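Local coordinates for protein vaginolysin (Gardnerella vaginalis, PDB 5IMY) that probably binds cholesterol in host membranes and acts as a pore-forming toxin of the cholesterol-dependent cytolysin family, at residues Val458-Ile472 with Thr477-Asn489. Sequence-based numbering, arbitrary orientation.
Sequences VYDRSDLPLVRQRTI and TTLWPRVAETVKN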
loop_
_atom_site.group_PDB
_atom_site.type_symbol
_atom_site.label_atom_id
_atom_site.label_comp_id
_atom_site.label_asym_id
_atom_site.label_seq_id
_atom_site.Cartn_x
_atom_site.Cartn_y
_atom_site.Cartn_z
ATOM N N VAL A 458 -20.851 -32.266 3.788
ATOM C CA VAL A 458 -22.001 -31.385 3.945
ATOM C C VAL A 458 -21.503 -29.961 3.739
ATOM O O VAL A 458 -20.455 -29.587 4.276
ATOM C CB VAL A 458 -22.655 -31.541 5.330
ATOM C CG1 VAL A 458 -24.035 -30.893 5.348
ATOM C CG2 VAL A 458 -22.737 -33.010 5.735
ATOM N N TYR A 459 -22.226 -29.182 2.939
ATOM C CA TYR A 459 -21.933 -27.759 2.795
ATOM C C TYR A 459 -20.475 -27.487 2.434
ATOM O O TYR A 459 -19.603 -27.487 3.307
ATOM C CB TYR A 459 -22.282 -27.028 4.095
ATOM C CG TYR A 459 -22.084 -25.533 4.027
ATOM C CD1 TYR A 459 -23.137 -24.690 3.701
ATOM C CD2 TYR A 459 -20.845 -24.963 4.289
ATOM C CE1 TYR A 459 -22.963 -23.324 3.638
ATOM C CE2 TYR A 459 -20.659 -23.600 4.225
ATOM C CZ TYR A 459 -21.720 -22.785 3.900
ATOM O OH TYR A 459 -21.532 -21.426 3.841
ATOM N N ASP A 460 -20.203 -27.235 1.155
ATOM C CA ASP A 460 -18.879 -26.817 0.696
ATOM C C ASP A 460 -19.052 -25.543 -0.120
ATOM O O ASP A 460 -19.625 -25.580 -1.215
ATOM C CB ASP A 460 -18.205 -27.910 -0.133
ATOM C CG ASP A 460 -16.751 -27.598 -0.440
ATOM O OD1 ASP A 460 -16.315 -26.458 -0.178
ATOM O OD2 ASP A 460 -16.046 -28.494 -0.952
ATOM N N ARG A 461 -18.560 -24.423 0.404
ATOM C CA ARG A 461 -18.722 -23.131 -0.250
ATOM C C ARG A 461 -17.432 -22.331 -0.149
ATOM O O ARG A 461 -16.695 -22.424 0.837
ATOM C CB ARG A 461 -19.887 -22.339 0.359
ATOM C CG ARG A 461 -21.109 -22.293 -0.545
ATOM C CD ARG A 461 -22.398 -22.071 0.227
ATOM N NE ARG A 461 -22.724 -20.657 0.385
ATOM C CZ ARG A 461 -23.239 -19.895 -0.575
ATOM N NH1 ARG A 461 -23.476 -20.404 -1.779
ATOM N NH2 ARG A 461 -23.509 -18.620 -0.337
ATOM N N SER A 462 -17.175 -21.535 -1.186
ATOM C CA SER A 462 -15.943 -20.769 -1.306
ATOM C C SER A 462 -16.266 -19.383 -1.845
ATOM O O SER A 462 -17.402 -19.089 -2.228
ATOM C CB SER A 462 -14.941 -21.470 -2.229
ATOM O OG SER A 462 -15.468 -21.600 -3.538
ATOM N N ASP A 463 -15.240 -18.527 -1.868
ATOM C CA ASP A 463 -15.341 -17.187 -2.434
ATOM C C ASP A 463 -16.641 -16.497 -2.038
ATOM O O ASP A 463 -17.268 -15.829 -2.867
ATOM C CB ASP A 463 -15.227 -17.249 -3.961
ATOM C CG ASP A 463 -13.793 -17.356 -4.436
ATOM O OD1 ASP A 463 -12.938 -16.602 -3.924
ATOM O OD2 ASP A 463 -13.519 -18.195 -5.321
ATOM N N LEU A 464 -17.066 -16.647 -0.746
ATOM C CA LEU A 464 -18.345 -16.052 -0.387
ATOM C C LEU A 464 -18.137 -14.774 0.418
ATOM O O LEU A 464 -17.206 -14.691 1.228
ATOM C CB LEU A 464 -19.207 -17.038 0.405
ATOM C CG LEU A 464 -18.960 -17.317 1.889
ATOM C CD1 LEU A 464 -20.088 -18.197 2.410
ATOM C CD2 LEU A 464 -17.623 -17.986 2.140
ATOM N N PRO A 465 -18.998 -13.775 0.212
ATOM C CA PRO A 465 -18.727 -12.439 0.754
ATOM C C PRO A 465 -18.614 -12.444 2.271
ATOM O O PRO A 465 -19.048 -13.372 2.956
ATOM C CB PRO A 465 -19.938 -11.619 0.292
ATOM C CG PRO A 465 -21.019 -12.625 0.094
ATOM C CD PRO A 465 -20.331 -13.856 -0.409
ATOM N N LEU A 466 -18.019 -11.372 2.793
ATOM C CA LEU A 466 -17.906 -11.161 4.230
ATOM C C LEU A 466 -19.054 -10.265 4.672
ATOM O O LEU A 466 -19.097 -9.081 4.321
ATOM C CB LEU A 466 -16.563 -10.539 4.601
ATOM C CG LEU A 466 -16.037 -11.023 5.953
ATOM C CD1 LEU A 466 -14.752 -11.765 5.730
ATOM C CD2 LEU A 466 -15.843 -9.883 6.942
ATOM N N VAL A 467 -19.975 -10.830 5.439
ATOM C CA VAL A 467 -21.103 -10.094 5.960
ATOM C C VAL A 467 -20.850 -9.782 7.430
ATOM O O VAL A 467 -19.866 -10.216 8.022
ATOM C CB VAL A 467 -22.431 -10.868 5.773
ATOM C CG1 VAL A 467 -22.759 -11.008 4.296
ATOM C CG2 VAL A 467 -22.357 -12.236 6.442
ATOM N N ARG A 468 -21.755 -9.007 8.029
ATOM C CA ARG A 468 -21.655 -8.715 9.454
ATOM C C ARG A 468 -21.850 -9.973 10.289
ATOM O O ARG A 468 -21.216 -10.122 11.338
ATOM C CB ARG A 468 -22.673 -7.632 9.827
ATOM C CG ARG A 468 -23.536 -7.897 11.064
ATOM C CD ARG A 468 -22.756 -7.733 12.362
ATOM N NE ARG A 468 -23.442 -6.826 13.279
ATOM C CZ ARG A 468 -23.200 -6.744 14.583
ATOM N NH1 ARG A 468 -22.287 -7.525 15.148
ATOM N NH2 ARG A 468 -23.879 -5.884 15.329
ATOM N N GLN A 469 -22.711 -10.885 9.841
ATOM C CA GLN A 469 -23.007 -12.098 10.591
ATOM C C GLN A 469 -23.338 -13.223 9.623
ATOM O O GLN A 469 -24.176 -13.056 8.732
ATOM C CB GLN A 469 -24.176 -11.879 11.557
ATOM C CG GLN A 469 -24.622 -13.129 12.315
ATOM C CD GLN A 469 -23.681 -13.497 13.446
ATOM O OE1 GLN A 469 -22.881 -14.428 13.329
ATOM N NE2 GLN A 469 -23.778 -12.771 14.552
ATOM N N ARG A 470 -22.679 -14.362 9.812
ATOM C CA ARG A 470 -22.963 -15.584 9.074
ATOM C C ARG A 470 -23.037 -16.726 10.073
ATOM O O ARG A 470 -22.119 -16.907 10.878
ATOM C CB ARG A 470 -21.886 -15.851 8.014
ATOM C CG ARG A 470 -21.879 -17.265 7.420
ATOM C CD ARG A 470 -22.198 -17.268 5.936
ATOM N NE ARG A 470 -21.428 -16.272 5.197
ATOM C CZ ARG A 470 -21.717 -15.864 3.966
ATOM N NH1 ARG A 470 -22.763 -16.367 3.322
ATOM N NH2 ARG A 470 -20.957 -14.951 3.376
ATOM N N THR A 471 -24.130 -17.482 10.031
ATOM C CA THR A 471 -24.307 -18.631 10.906
ATOM C C THR A 471 -24.752 -19.824 10.075
ATOM O O THR A 471 -25.697 -19.722 9.286
ATOM C CB THR A 471 -25.320 -18.346 12.027
ATOM O OG1 THR A 471 -25.737 -19.581 12.623
ATOM C CG2 THR A 471 -26.529 -17.605 11.503
ATOM N N ILE A 472 -24.062 -20.948 10.252
ATOM C CA ILE A 472 -24.290 -22.161 9.476
ATOM C C ILE A 472 -24.681 -23.255 10.458
ATOM O O ILE A 472 -23.843 -23.730 11.236
ATOM C CB ILE A 472 -23.051 -22.563 8.665
ATOM C CG1 ILE A 472 -22.521 -21.361 7.874
ATOM C CG2 ILE A 472 -23.381 -23.723 7.728
ATOM C CD1 ILE A 472 -21.220 -21.624 7.148
ATOM N N THR A 477 -29.344 -36.675 10.803
ATOM C CA THR A 477 -28.586 -37.874 11.125
ATOM C C THR A 477 -27.582 -38.162 10.015
ATOM O O THR A 477 -27.640 -37.589 8.924
ATOM C CB THR A 477 -29.517 -39.075 11.345
ATOM O OG1 THR A 477 -28.740 -40.235 11.668
ATOM C CG2 THR A 477 -30.354 -39.352 10.105
ATOM N N THR A 478 -26.653 -39.075 10.312
ATOM C CA THR A 478 -25.511 -39.290 9.426
ATOM C C THR A 478 -25.945 -39.700 8.023
ATOM O O THR A 478 -25.336 -39.279 7.034
ATOM C CB THR A 478 -24.558 -40.335 10.020
ATOM O OG1 THR A 478 -23.633 -40.767 9.015
ATOM C CG2 THR A 478 -25.304 -41.549 10.577
ATOM N N LEU A 479 -26.990 -40.521 7.906
ATOM C CA LEU A 479 -27.444 -40.934 6.583
ATOM C C LEU A 479 -28.260 -39.858 5.877
ATOM O O LEU A 479 -28.325 -39.861 4.644
ATOM C CB LEU A 479 -28.264 -42.224 6.679
ATOM C CG LEU A 479 -27.473 -43.525 6.876
ATOM C CD1 LEU A 479 -28.421 -44.702 7.034
ATOM C CD2 LEU A 479 -26.510 -43.783 5.720
ATOM N N TRP A 480 -28.873 -38.939 6.621
ATOM C CA TRP A 480 -29.642 -37.837 6.039
ATOM C C TRP A 480 -29.297 -36.558 6.784
ATOM O O TRP A 480 -30.054 -36.094 7.646
ATOM C CB TRP A 480 -31.145 -38.118 6.101
ATOM C CG TRP A 480 -31.563 -39.328 5.326
ATOM C CD1 TRP A 480 -31.880 -39.386 4.001
ATOM C CD2 TRP A 480 -31.712 -40.657 5.834
ATOM N NE1 TRP A 480 -32.215 -40.672 3.652
ATOM C CE2 TRP A 480 -32.120 -41.471 4.760
ATOM C CE3 TRP A 480 -31.538 -41.240 7.093
ATOM C CZ2 TRP A 480 -32.358 -42.835 4.905
ATOM C CZ3 TRP A 480 -31.774 -42.593 7.237
ATOM C CH2 TRP A 480 -32.179 -43.377 6.150
ATOM N N PRO A 481 -28.154 -35.953 6.477
ATOM C CA PRO A 481 -27.769 -34.718 7.158
ATOM C C PRO A 481 -28.445 -33.510 6.528
ATOM O O PRO A 481 -28.848 -33.523 5.363
ATOM C CB PRO A 481 -26.250 -34.670 6.961
ATOM C CG PRO A 481 -25.996 -35.461 5.692
ATOM C CD PRO A 481 -27.247 -36.248 5.356
ATOM N N ARG A 482 -28.572 -32.456 7.328
ATOM C CA ARG A 482 -29.194 -31.224 6.869
ATOM C C ARG A 482 -28.399 -30.034 7.384
ATOM O O ARG A 482 -27.748 -30.104 8.428
ATOM C CB ARG A 482 -30.663 -31.143 7.313
ATOM C CG ARG A 482 -31.538 -32.205 6.652
ATOM C CD ARG A 482 -33.010 -31.821 6.609
ATOM N NE ARG A 482 -33.702 -32.121 7.859
ATOM C CZ ARG A 482 -34.149 -33.327 8.201
ATOM N NH1 ARG A 482 -33.973 -34.366 7.394
ATOM N NH2 ARG A 482 -34.772 -33.497 9.360
ATOM N N VAL A 483 -28.454 -28.937 6.623
ATOM C CA VAL A 483 -27.643 -27.754 6.882
ATOM C C VAL A 483 -28.398 -26.540 6.360
ATOM O O VAL A 483 -29.251 -26.649 5.478
ATOM C CB VAL A 483 -26.246 -27.873 6.221
ATOM C CG1 VAL A 483 -26.373 -27.942 4.702
ATOM C CG2 VAL A 483 -25.334 -26.730 6.647
ATOM N N ALA A 484 -28.081 -25.369 6.914
ATOM C CA ALA A 484 -28.773 -24.145 6.532
ATOM C C ALA A 484 -27.859 -22.942 6.729
ATOM O O ALA A 484 -26.944 -22.965 7.557
ATOM C CB ALA A 484 -30.065 -23.970 7.338
ATOM N N GLU A 485 -28.133 -21.885 5.961
ATOM C CA GLU A 485 -27.349 -20.655 5.966
ATOM C C GLU A 485 -28.296 -19.462 6.030
ATOM O O GLU A 485 -29.381 -19.497 5.441
ATOM C CB GLU A 485 -26.469 -20.568 4.713
ATOM C CG GLU A 485 -25.063 -20.057 4.965
ATOM C CD GLU A 485 -24.309 -19.796 3.677
ATOM O OE1 GLU A 485 -24.947 -19.780 2.604
ATOM O OE2 GLU A 485 -23.075 -19.616 3.736
ATOM N N THR A 486 -27.881 -18.402 6.727
ATOM C CA THR A 486 -28.793 -17.321 7.100
ATOM C C THR A 486 -28.429 -15.956 6.534
ATOM O O THR A 486 -29.325 -15.225 6.107
ATOM C CB THR A 486 -28.862 -17.198 8.628
ATOM O OG1 THR A 486 -27.611 -16.707 9.123
ATOM C CG2 THR A 486 -29.170 -18.543 9.269
ATOM N N VAL A 487 -27.143 -15.589 6.536
ATOM C CA VAL A 487 -26.657 -14.229 6.271
ATOM C C VAL A 487 -27.472 -13.181 7.029
ATOM O O VAL A 487 -28.520 -13.483 7.608
ATOM C CB VAL A 487 -26.609 -13.897 4.760
ATOM C CG1 VAL A 487 -25.212 -14.167 4.216
ATOM C CG2 VAL A 487 -27.639 -14.671 3.938
ATOM N N LYS A 488 -26.979 -11.942 7.047
ATOM C CA LYS A 488 -27.558 -10.900 7.888
ATOM C C LYS A 488 -27.154 -9.533 7.348
ATOM O O LYS A 488 -26.106 -9.389 6.714
ATOM C CB LYS A 488 -27.097 -11.055 9.342
ATOM C CG LYS A 488 -28.046 -10.486 10.385
ATOM C CD LYS A 488 -27.751 -11.077 11.760
ATOM C CE LYS A 488 -28.520 -10.381 12.869
ATOM N NZ LYS A 488 -29.980 -10.307 12.595
ATOM N N ASN A 489 -27.995 -8.537 7.622
ATOM C CA ASN A 489 -27.773 -7.161 7.169
ATOM C C ASN A 489 -27.213 -7.103 5.750
ATOM O O ASN A 489 -27.299 -6.073 5.082
ATOM C CB ASN A 489 -26.832 -6.422 8.127
ATOM C CG ASN A 489 -27.558 -5.835 9.327
ATOM O OD1 ASN A 489 -28.783 -5.710 9.328
ATOM N ND2 ASN A 489 -26.801 -5.457 10.352
#
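Glu485 reaches in from strand 480-485 stretched out past CG (chi2 -172°), which carries its carboxylate across to the edge of the Tyr459 ring, the two planes 78° apart. Tyr459 OH donates to Glu485 OE2, modelled at 2.4 Å, too short to take literally. Arg461 and Arg470 join Glu485 in a salt-bridge network: Arg461 NE pairs with Glu485 OE1 at 3.3 Å, guanidinium and carboxylate nearly perpendicular, while the salt bridge from Arg470 NH1 to Glu485 OE2 carries a weak, bent hydrogen bond. A kink in Arg470 (chi3 48°) brings its guanidinium toward the strand, sandwiched between Leu464 CD1 on one face and Val487 CG1, 3.4 Å from Arg470 NH1, on the opposite face. The two positive groups would be expected to keep Glu485 ionised.

Next to this network the contact turns apolar. Ile472 CG2 lies over the centre of the Tyr459 ring and also meets Val483 CG2 at 3.7 Å; Val483 CG1 packs on Val458 CG1, whose other methyl, Val458 CG2, meets Pro481 CB at 4.1 Å. Further along, Gln469 CB rests against Lys488 CD at 3.7 Å, both side chains pointing the same way.

Strands 469-475 and 480-485 form an antiparallel hairpin in the C-terminal beta-sandwich domain. Strand 469-475 also pairs with strand 363-389, whereas strand 460-464 belongs to the other sheet beside strand 440-443, whose Ile442 touches Tyr459 and Ile472, so the contact bridges the two sheets.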